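Local coordinates for protein serine repeat antigen 5 (Plasmodium falciparum, PDB 6X42) that is a malarial parasite antigen with a papain-like cysteine protease domain, probably a pseudoenzyme with little or no protease activity, at residues N49-L62 with R92-I106. Sequence-based numbering, arbitrary orientation.
Sequences NCDTSWIFASKYHL and RCDEGSSPMEFLQII
Helix 53-62 crosses helix 99-106 at -68°, with 9.4 Å between their axes, and Cys50 and Cys93 join the loops leading to them by a disulfide. Beside it, Asp51 N donates a nearly straight hydrogen bond of 2.8 Å to Cys93 O. Asp51 OD2 accepts a weak hydrogen bond from Gly96 N and another from a water, which also donates to Asp94 O.

The indole of Trp54 packs against residues 96-98. Ser97 CB sits over its six-membered ring, 3.6 Å from the centroid, a CH-pi contact. Ile55 CG1 backs the opposite face, and Ile105 CD1 meets the edge. Trp54 NE1 donates to a water that itself donates to Arg92 O and Glu95 O. The guanidinium of Arg92 lays one face near Trp54 CZ2, its plane turned 56° from the indole. Arg92 NH2 makes a salt bridge of 2.6 Å to Glu101 OE2. Arg92 NH1 bonds Glu101 OE1, which also accepts from Ser97 OG.

Phe102 is a knob among Trp54, Ile55, Ser58 and Leu62. With its CG anti to the backbone N (chi1 -179°), the ring lays one face over Ser58 CB, a CH-pi contact of 3.5 Å to the centroid. Leu62 CD1 touches the ring edge and meets Ile106 CD1 tip to tip.

Helix 53-68 is the central helix of the papain-like fold, where Ser53 probably replaces the catalytic cysteine. Helix 78-83 packs on Ile55 and Phe102, while strand 189-193 borders Trp54, Ser58 and Pro99. Strand 219-230 lies against Ser53 and Ala57.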
loop_
_atom_site.group_PDB
_atom_site.type_symbol
_atom_site.label_atom_id
_atom_site.label_comp_id
_atom_site.label_asym_id
_atom_site.label_seq_id
_atom_site.Cartn_x
_atom_site.Cartn_y
_atom_site.Cartn_z
ATOM N N ASN A 49 -3.617 -13.918 -11.110
ATOM C CA ASN A 49 -4.909 -14.449 -10.686
ATOM C C ASN A 49 -4.847 -15.168 -9.335
ATOM O O ASN A 49 -5.413 -16.247 -9.156
ATOM C CB ASN A 49 -5.485 -15.333 -11.785
ATOM C CG ASN A 49 -5.817 -14.546 -13.054
ATOM O OD1 ASN A 49 -6.004 -13.328 -13.015
ATOM N ND2 ASN A 49 -5.888 -15.236 -14.189
ATOM N N CYS A 50 -4.172 -14.551 -8.364
ATOM C CA CYS A 50 -4.214 -14.943 -6.966
ATOM C C CYS A 50 -4.551 -13.708 -6.140
ATOM O O CYS A 50 -4.330 -12.574 -6.577
ATOM C CB CYS A 50 -2.881 -15.513 -6.457
ATOM S SG CYS A 50 -2.425 -17.110 -7.160
ATOM N N ASP A 51 -5.084 -13.941 -4.941
ATOM C CA ASP A 51 -5.506 -12.858 -4.037
ATOM C C ASP A 51 -4.358 -12.455 -3.119
ATOM O O ASP A 51 -4.374 -12.671 -1.908
ATOM C CB ASP A 51 -6.719 -13.287 -3.235
ATOM C CG ASP A 51 -7.291 -12.172 -2.382
ATOM O OD1 ASP A 51 -6.895 -11.001 -2.554
ATOM O OD2 ASP A 51 -8.176 -12.474 -1.548
ATOM N N THR A 52 -3.347 -11.841 -3.745
ATOM C CA THR A 52 -2.099 -11.528 -3.063
ATOM C C THR A 52 -1.863 -10.026 -2.923
ATOM O O THR A 52 -0.749 -9.611 -2.581
ATOM C CB THR A 52 -0.919 -12.208 -3.766
ATOM O OG1 THR A 52 -1.037 -11.919 -5.152
ATOM C CG2 THR A 52 -0.901 -13.725 -3.514
ATOM N N SER A 53 -2.895 -9.202 -3.117
ATOM C CA SER A 53 -2.702 -7.759 -2.977
ATOM C C SER A 53 -2.203 -7.374 -1.590
ATOM O O SER A 53 -1.491 -6.373 -1.451
ATOM C CB SER A 53 -3.978 -6.985 -3.298
ATOM O OG SER A 53 -4.980 -7.163 -2.298
ATOM N N TRP A 54 -2.584 -8.127 -0.554
ATOM C CA TRP A 54 -2.107 -7.808 0.789
ATOM C C TRP A 54 -0.582 -7.776 0.820
ATOM O O TRP A 54 0.017 -6.966 1.537
ATOM C CB TRP A 54 -2.672 -8.797 1.806
ATOM C CG TRP A 54 -2.257 -10.238 1.630
ATOM C CD1 TRP A 54 -2.737 -11.116 0.705
ATOM C CD2 TRP A 54 -1.295 -10.944 2.400
ATOM N NE1 TRP A 54 -2.129 -12.339 0.865
ATOM C CE2 TRP A 54 -1.241 -12.257 1.898
ATOM C CE3 TRP A 54 -0.478 -10.606 3.482
ATOM C CZ2 TRP A 54 -0.413 -13.234 2.442
ATOM C CZ3 TRP A 54 0.357 -11.569 4.006
ATOM C CH2 TRP A 54 0.381 -12.869 3.483
ATOM N N ILE A 55 0.060 -8.654 0.046
ATOM C CA ILE A 55 1.518 -8.704 -0.026
ATOM C C ILE A 55 2.061 -7.536 -0.844
ATOM O O ILE A 55 3.007 -6.859 -0.436
ATOM C CB ILE A 55 1.992 -10.043 -0.618
ATOM C CG1 ILE A 55 1.404 -11.234 0.118
ATOM C CG2 ILE A 55 3.525 -10.091 -0.579
ATOM C CD1 ILE A 55 1.781 -12.595 -0.515
ATOM N N PHE A 56 1.498 -7.300 -2.028
ATOM C CA PHE A 56 1.993 -6.222 -2.881
ATOM C C PHE A 56 1.870 -4.863 -2.208
ATOM O O PHE A 56 2.808 -4.061 -2.235
ATOM C CB PHE A 56 1.290 -6.260 -4.252
ATOM C CG PHE A 56 1.784 -7.395 -5.128
ATOM C CD1 PHE A 56 1.161 -8.638 -5.107
ATOM C CD2 PHE A 56 2.908 -7.247 -5.902
ATOM C CE1 PHE A 56 1.653 -9.696 -5.849
ATOM C CE2 PHE A 56 3.397 -8.299 -6.659
ATOM C CZ PHE A 56 2.766 -9.533 -6.620
ATOM N N ALA A 57 0.724 -4.586 -1.588
ATOM C CA ALA A 57 0.550 -3.271 -0.972
ATOM C C ALA A 57 1.427 -3.115 0.271
ATOM O O ALA A 57 1.985 -2.036 0.537
ATOM C CB ALA A 57 -0.916 -3.054 -0.631
ATOM N N SER A 58 1.550 -4.181 1.058
ATOM C CA SER A 58 2.366 -4.113 2.262
ATOM C C SER A 58 3.836 -3.963 1.909
ATOM O O SER A 58 4.555 -3.165 2.524
ATOM C CB SER A 58 2.153 -5.356 3.123
ATOM O OG SER A 58 0.849 -5.436 3.666
ATOM N N LYS A 59 4.307 -4.723 0.922
ATOM C CA LYS A 59 5.716 -4.640 0.558
ATOM C C LYS A 59 6.037 -3.299 -0.092
ATOM O O LYS A 59 7.134 -2.755 0.103
ATOM C CB LYS A 59 6.145 -5.825 -0.319
ATOM C CG LYS A 59 5.927 -5.638 -1.808
ATOM C CD LYS A 59 6.223 -6.919 -2.610
ATOM C CE LYS A 59 6.192 -6.676 -4.093
ATOM N NZ LYS A 59 7.468 -6.091 -4.581
ATOM N N TYR A 60 5.098 -2.751 -0.874
ATOM C CA TYR A 60 5.334 -1.445 -1.480
ATOM C C TYR A 60 5.484 -0.365 -0.413
ATOM O O TYR A 60 6.309 0.534 -0.542
ATOM C CB TYR A 60 4.221 -1.090 -2.450
ATOM C CG TYR A 60 4.360 0.279 -3.067
ATOM C CD1 TYR A 60 5.205 0.508 -4.160
ATOM C CD2 TYR A 60 3.685 1.366 -2.530
ATOM C CE1 TYR A 60 5.311 1.766 -4.736
ATOM C CE2 TYR A 60 3.784 2.618 -3.090
ATOM C CZ TYR A 60 4.597 2.826 -4.188
ATOM O OH TYR A 60 4.643 4.095 -4.729
ATOM N N HIS A 61 4.694 -0.450 0.658
ATOM C CA HIS A 61 4.831 0.485 1.771
ATOM C C HIS A 61 6.235 0.417 2.376
ATOM O O HIS A 61 6.835 1.456 2.653
ATOM C CB HIS A 61 3.710 0.204 2.775
ATOM C CG HIS A 61 3.644 1.146 3.943
ATOM N ND1 HIS A 61 3.553 2.514 3.820
ATOM C CD2 HIS A 61 3.592 0.894 5.271
ATOM C CE1 HIS A 61 3.488 3.057 5.028
ATOM N NE2 HIS A 61 3.479 2.094 5.926
ATOM N N LEU A 62 6.791 -0.788 2.547
ATOM C CA LEU A 62 8.180 -0.898 2.986
ATOM C C LEU A 62 9.154 -0.377 1.932
ATOM O O LEU A 62 10.175 0.235 2.281
ATOM C CB LEU A 62 8.523 -2.339 3.357
ATOM C CG LEU A 62 7.952 -2.912 4.635
ATOM C CD1 LEU A 62 8.529 -4.309 4.864
ATOM C CD2 LEU A 62 8.283 -2.001 5.823
ATOM N N ARG A 92 -2.961 -19.895 -0.157
ATOM C CA ARG A 92 -2.356 -18.593 -0.435
ATOM C C ARG A 92 -2.765 -17.981 -1.773
ATOM O O ARG A 92 -2.589 -16.774 -1.969
ATOM C CB ARG A 92 -0.835 -18.694 -0.341
ATOM C CG ARG A 92 -0.341 -18.716 1.094
ATOM C CD ARG A 92 -0.433 -17.322 1.670
ATOM N NE ARG A 92 0.402 -17.137 2.845
ATOM C CZ ARG A 92 -0.045 -16.710 4.032
ATOM N NH1 ARG A 92 -1.322 -16.417 4.216
ATOM N NH2 ARG A 92 0.794 -16.537 5.037
ATOM N N CYS A 93 -3.262 -18.766 -2.719
ATOM C CA CYS A 93 -3.719 -18.168 -3.975
ATOM C C CYS A 93 -5.175 -17.733 -3.881
ATOM O O CYS A 93 -5.528 -16.629 -4.310
ATOM C CB CYS A 93 -3.508 -19.123 -5.152
ATOM S SG CYS A 93 -3.982 -18.374 -6.750
ATOM N N ASP A 94 -6.016 -18.558 -3.271
ATOM C CA ASP A 94 -7.442 -18.286 -3.287
ATOM C C ASP A 94 -7.864 -17.302 -2.217
ATOM O O ASP A 94 -8.892 -16.650 -2.378
ATOM C CB ASP A 94 -8.242 -19.584 -3.134
ATOM C CG ASP A 94 -8.304 -20.387 -4.420
ATOM O OD1 ASP A 94 -7.721 -19.934 -5.432
ATOM O OD2 ASP A 94 -8.949 -21.457 -4.425
ATOM N N GLU A 95 -7.116 -17.197 -1.128
ATOM C CA GLU A 95 -7.551 -16.415 0.025
ATOM C C GLU A 95 -6.475 -15.424 0.439
ATOM O O GLU A 95 -5.355 -15.816 0.782
ATOM C CB GLU A 95 -7.841 -17.335 1.210
ATOM C CG GLU A 95 -8.858 -18.436 0.951
ATOM C CD GLU A 95 -10.272 -17.926 0.750
ATOM O OE1 GLU A 95 -10.572 -16.793 1.178
ATOM O OE2 GLU A 95 -11.082 -18.662 0.134
ATOM N N GLY A 96 -6.822 -14.165 0.474
ATOM C CA GLY A 96 -5.886 -13.171 0.920
ATOM C C GLY A 96 -5.889 -13.033 2.424
ATOM O O GLY A 96 -6.835 -13.403 3.108
ATOM N N SER A 97 -4.819 -12.456 2.939
ATOM C CA SER A 97 -4.624 -12.275 4.372
ATOM C C SER A 97 -4.617 -10.778 4.693
ATOM O O SER A 97 -5.488 -10.056 4.184
ATOM C CB SER A 97 -3.385 -13.016 4.818
ATOM O OG SER A 97 -3.287 -12.927 6.222
ATOM N N SER A 98 -3.683 -10.287 5.494
ATOM C CA SER A 98 -3.767 -8.933 6.017
ATOM C C SER A 98 -2.368 -8.357 6.182
ATOM O O SER A 98 -1.387 -9.102 6.309
ATOM C CB SER A 98 -4.454 -8.922 7.384
ATOM O OG SER A 98 -3.619 -9.573 8.321
ATOM N N PRO A 99 -2.257 -7.031 6.277
ATOM C CA PRO A 99 -0.969 -6.425 6.647
ATOM C C PRO A 99 -0.451 -6.881 7.990
ATOM O O PRO A 99 0.765 -6.960 8.180
ATOM C CB PRO A 99 -1.261 -4.916 6.626
ATOM C CG PRO A 99 -2.385 -4.801 5.658
ATOM C CD PRO A 99 -3.244 -6.019 5.883
ATOM N N MET A 100 -1.351 -7.190 8.926
ATOM C CA MET A 100 -0.942 -7.766 10.202
ATOM C C MET A 100 -0.172 -9.060 9.990
ATOM O O MET A 100 0.862 -9.288 10.632
ATOM C CB MET A 100 -2.193 -7.975 11.064
ATOM C CG MET A 100 -3.107 -6.718 11.192
ATOM S SD MET A 100 -4.300 -6.288 9.854
ATOM C CE MET A 100 -4.291 -4.505 9.976
ATOM N N GLU A 101 -0.671 -9.939 9.119
ATOM C CA GLU A 101 0.061 -11.184 8.922
ATOM C C GLU A 101 1.382 -10.929 8.202
ATOM O O GLU A 101 2.383 -11.606 8.461
ATOM C CB GLU A 101 -0.748 -12.258 8.189
ATOM C CG GLU A 101 0.094 -13.559 8.148
ATOM C CD GLU A 101 -0.504 -14.768 7.427
ATOM O OE1 GLU A 101 -1.581 -14.686 6.803
ATOM O OE2 GLU A 101 0.133 -15.842 7.498
ATOM N N PHE A 102 1.401 -9.965 7.285
ATOM C CA PHE A 102 2.643 -9.602 6.611
ATOM C C PHE A 102 3.742 -9.295 7.621
ATOM O O PHE A 102 4.870 -9.798 7.513
ATOM C CB PHE A 102 2.370 -8.427 5.674
ATOM C CG PHE A 102 3.558 -7.975 4.903
ATOM C CD1 PHE A 102 3.790 -8.450 3.606
ATOM C CD2 PHE A 102 4.417 -7.022 5.421
ATOM C CE1 PHE A 102 4.885 -8.023 2.886
ATOM C CE2 PHE A 102 5.505 -6.587 4.697
ATOM C CZ PHE A 102 5.744 -7.087 3.422
ATOM N N LEU A 103 3.433 -8.480 8.627
ATOM C CA LEU A 103 4.451 -8.179 9.622
ATOM C C LEU A 103 4.861 -9.419 10.413
ATOM O O LEU A 103 6.028 -9.570 10.783
ATOM C CB LEU A 103 3.953 -7.101 10.573
ATOM C CG LEU A 103 3.829 -5.707 9.979
ATOM C CD1 LEU A 103 3.325 -4.780 11.066
ATOM C CD2 LEU A 103 5.133 -5.182 9.432
ATOM N N GLN A 104 3.914 -10.306 10.710
ATOM C CA GLN A 104 4.251 -11.516 11.454
ATOM C C GLN A 104 5.239 -12.379 10.688
ATOM O O GLN A 104 6.124 -12.998 11.287
ATOM C CB GLN A 104 2.982 -12.308 11.734
ATOM C CG GLN A 104 3.184 -13.369 12.797
ATOM C CD GLN A 104 3.490 -12.759 14.175
ATOM O OE1 GLN A 104 2.839 -11.802 14.603
ATOM N NE2 GLN A 104 4.492 -13.297 14.854
ATOM N N ILE A 105 5.097 -12.447 9.366
ATOM C CA ILE A 105 6.022 -13.227 8.555
ATOM C C ILE A 105 7.422 -12.635 8.622
ATOM O O ILE A 105 8.411 -13.369 8.777
ATOM C CB ILE A 105 5.489 -13.310 7.112
ATOM C CG1 ILE A 105 4.234 -14.183 7.095
ATOM C CG2 ILE A 105 6.564 -13.828 6.161
ATOM C CD1 ILE A 105 3.361 -13.942 5.924
ATOM N N ILE A 106 7.529 -11.306 8.538
ATOM C CA ILE A 106 8.824 -10.652 8.745
ATOM C C ILE A 106 9.398 -10.992 10.115
ATOM O O ILE A 106 10.591 -11.263 10.250
ATOM C CB ILE A 106 8.704 -9.127 8.580
ATOM C CG1 ILE A 106 8.390 -8.788 7.145
ATOM C CG2 ILE A 106 10.007 -8.443 9.036
ATOM C CD1 ILE A 106 8.196 -7.309 6.944
HETATM O O HOH W 1 -7.786 -17.465 -7.341
HETATM O O HOH W 2 -10.165 -14.245 -2.106
HETATM O O HOH W 3 -2.631 -15.002 0.090
#